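Local coordinates for protein ficolin-3 (Homo sapiens, PDB 2J60) that probably acts as a soluble pattern-recognition lectin of innate immunity, recognising sugars on microbial surfaces through its fibrinogen-like domain, at residues S179-N184 / H197-D202. Numbering follows the deposited sequence.
Sequences SCYRSN and HKYGID. With ABE (alpha-D-Abequopyranose), chain D.
Tyr181 reaches Tyr199 and Asp202 with its phenol end. Its CB points toward 197-202, and with chi1 at 66°, CG sits between the backbone N and the carbonyl carbon, which swings the ring across to that segment. On one ring face lies the abequose: its O2 stands above the ring centre, and CD2 and CE2 pass C1 of the sugar, CE2 at 3.8 Å. Asn184 CB covers the opposite face near the rim. At the edge, CE1 nears the Asp202 carboxylate, and the tip, Tyr181 OH, comes within 3.0 Å of Tyr199 CB and donates to Asp202 OD2 at 2.9 Å. That oxygen is approached on its anti side, 25° out of the carboxylate plane. Gly200 N, 3.0 Å from the same Asp202 OD2, arrives from the same face, and Gly210 N is a further donor, so three bonds hold this buried atom. On the face away from the sugar, Asn184 turns ND2 to Gly200 O (2.9 Å), while Asn184 OD1 is hydrogen-bonded to Tyr177 OH; the backbone adds Asn184 N to Asp202 O at 3.0 Å. The sugar's O1 takes N-H bonds from both Cys180, which follows a cis peptide, and Tyr181, its O2 donates to Tyr181 O, and Tyr199 OH lies 3.4 Å from its C6. This pocket belongs to the fibrinogen-like domain, with the calcium ion about 13 Å from the Tyr181 side chain. The converging donors probably stabilise Asp202 as a carboxylate, and in the conformer described its bond to OH helps hold the ring against which the sugar packs.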
loop_
_atom_site.group_PDB
_atom_site.type_symbol
_atom_site.label_atom_id
_atom_site.label_comp_id
_atom_site.label_asym_id
_atom_site.label_seq_id
_atom_site.Cartn_x
_atom_site.Cartn_y
_atom_site.Cartn_z
ATOM N N SER A 179 -1.075 -17.859 3.690
ATOM C CA SER A 179 -0.330 -18.943 3.068
ATOM C C SER A 179 -0.875 -19.246 1.685
ATOM O O SER A 179 -1.322 -20.371 1.457
ATOM C CB SER A 179 -0.377 -20.218 3.926
ATOM O OG SER A 179 -1.705 -20.519 4.317
ATOM N N CYS A 180 -0.796 -18.286 0.752
ATOM C CA CYS A 180 -0.107 -17.000 0.988
ATOM C C CYS A 180 -0.920 -15.709 0.854
ATOM O O CYS A 180 -0.839 -14.834 1.735
ATOM C CB CYS A 180 1.149 -16.892 0.132
ATOM S SG CYS A 180 2.438 -18.059 0.622
ATOM N N TYR A 181 -1.703 -15.580 -0.215
ATOM C CA TYR A 181 -2.446 -14.336 -0.400
ATOM C C TYR A 181 -3.668 -14.380 -1.319
ATOM O O TYR A 181 -3.861 -15.313 -2.105
ATOM C CB TYR A 181 -1.499 -13.247 -0.910
ATOM C CG TYR A 181 -0.959 -13.527 -2.291
ATOM C CD1 TYR A 181 -1.650 -13.114 -3.423
ATOM C CD2 TYR A 181 0.244 -14.210 -2.465
ATOM C CE1 TYR A 181 -1.172 -13.368 -4.676
ATOM C CE2 TYR A 181 0.735 -14.469 -3.733
ATOM C CZ TYR A 181 0.021 -14.037 -4.831
ATOM O OH TYR A 181 0.497 -14.282 -6.093
ATOM N N ARG A 182 -4.471 -13.322 -1.211
ATOM C CA ARG A 182 -5.520 -13.006 -2.165
ATOM C C ARG A 182 -5.088 -11.742 -2.941
ATOM O O ARG A 182 -5.580 -11.484 -4.040
ATOM C CB ARG A 182 -6.854 -12.746 -1.438
ATOM C CG ARG A 182 -7.485 -13.989 -0.776
ATOM C CD ARG A 182 -8.624 -14.571 -1.606
ATOM N NE ARG A 182 -9.636 -13.554 -1.871
ATOM C CZ ARG A 182 -10.443 -13.569 -2.922
ATOM N NH1 ARG A 182 -10.364 -14.557 -3.803
ATOM N NH2 ARG A 182 -11.325 -12.601 -3.087
ATOM N N SER A 183 -4.166 -10.960 -2.354
ATOM C CA SER A 183 -3.562 -9.783 -3.016
ATOM C C SER A 183 -2.060 -9.753 -2.740
ATOM O O SER A 183 -1.583 -10.267 -1.714
ATOM C CB SER A 183 -4.203 -8.469 -2.559
ATOM O OG SER A 183 -4.167 -8.368 -1.137
ATOM N N ASN A 184 -1.314 -9.132 -3.645
ATOM C CA ASN A 184 0.148 -9.154 -3.574
ATOM C C ASN A 184 0.691 -7.918 -4.295
ATOM O O ASN A 184 1.511 -8.025 -5.197
ATOM C CB ASN A 184 0.647 -10.442 -4.236
ATOM C CG ASN A 184 2.107 -10.748 -3.944
ATOM O OD1 ASN A 184 2.578 -10.653 -2.795
ATOM N ND2 ASN A 184 2.839 -11.130 -4.989
ATOM N N HIS A 197 4.498 -13.264 -14.028
ATOM C CA HIS A 197 5.073 -14.258 -13.122
ATOM C C HIS A 197 3.998 -15.151 -12.520
ATOM O O HIS A 197 2.822 -14.801 -12.508
ATOM C CB HIS A 197 5.846 -13.562 -11.997
ATOM C CG HIS A 197 6.768 -12.491 -12.483
ATOM N ND1 HIS A 197 8.099 -12.720 -12.747
ATOM C CD2 HIS A 197 6.545 -11.187 -12.770
ATOM C CE1 HIS A 197 8.659 -11.603 -13.171
ATOM N NE2 HIS A 197 7.738 -10.656 -13.195
ATOM N N LYS A 198 4.413 -16.307 -12.019
ATOM C CA LYS A 198 3.494 -17.223 -11.367
ATOM C C LYS A 198 2.701 -16.453 -10.309
ATOM O O LYS A 198 1.480 -16.512 -10.272
ATOM C CB LYS A 198 4.285 -18.359 -10.709
ATOM C CG LYS A 198 3.461 -19.522 -10.204
ATOM C CD LYS A 198 4.384 -20.564 -9.557
ATOM C CE LYS A 198 3.613 -21.830 -9.206
ATOM N NZ LYS A 198 4.540 -22.871 -8.682
ATOM N N TYR A 199 3.415 -15.734 -9.452
ATOM C CA TYR A 199 2.789 -14.829 -8.511
ATOM C C TYR A 199 3.308 -13.418 -8.796
ATOM O O TYR A 199 4.509 -13.175 -8.703
ATOM C CB TYR A 199 3.132 -15.249 -7.082
ATOM C CG TYR A 199 2.985 -16.734 -6.804
ATOM C CD1 TYR A 199 1.773 -17.387 -6.990
ATOM C CD2 TYR A 199 4.063 -17.478 -6.338
ATOM C CE1 TYR A 199 1.644 -18.747 -6.732
ATOM C CE2 TYR A 199 3.946 -18.830 -6.071
ATOM C CZ TYR A 199 2.736 -19.461 -6.267
ATOM O OH TYR A 199 2.631 -20.812 -5.991
ATOM N N GLY A 200 2.410 -12.494 -9.144
ATOM C CA GLY A 200 2.790 -11.108 -9.469
ATOM C C GLY A 200 2.034 -10.064 -8.658
ATOM O O GLY A 200 1.696 -10.298 -7.496
ATOM N N ILE A 201 1.776 -8.918 -9.281
ATOM C CA ILE A 201 1.008 -7.823 -8.690
ATOM C C ILE A 201 -0.459 -8.171 -8.912
ATOM O O ILE A 201 -1.117 -7.674 -9.827
ATOM C CB ILE A 201 1.434 -6.440 -9.312
ATOM C CG1 ILE A 201 2.917 -6.154 -9.008
ATOM C CG2 ILE A 201 0.570 -5.290 -8.798
ATOM C CD1 ILE A 201 3.535 -5.013 -9.851
ATOM N N ASP A 202 -0.943 -9.071 -8.065
ATOM C CA ASP A 202 -2.194 -9.767 -8.272
ATOM C C ASP A 202 -3.269 -9.238 -7.316
ATOM O O ASP A 202 -2.969 -8.831 -6.178
ATOM C CB ASP A 202 -2.001 -11.270 -8.012
ATOM C CG ASP A 202 -0.928 -11.922 -8.908
ATOM O OD1 ASP A 202 -0.572 -11.373 -9.977
ATOM O OD2 ASP A 202 -0.433 -13.000 -8.513
HETATM C C1 ABE D . -0.738 -17.924 -3.171
HETATM C C2 ABE D . -1.551 -17.931 -4.463
HETATM C C3 ABE D . -2.123 -19.308 -4.764
HETATM C C4 ABE D . -1.032 -20.372 -4.659
HETATM C C5 ABE D . -0.303 -20.241 -3.322
HETATM C C6 ABE D . 0.779 -21.304 -3.143
HETATM O O1 ABE D . -1.583 -18.145 -2.024
HETATM O O2 ABE D . -2.625 -16.990 -4.392
HETATM O O5 ABE D . 0.269 -18.936 -3.242
#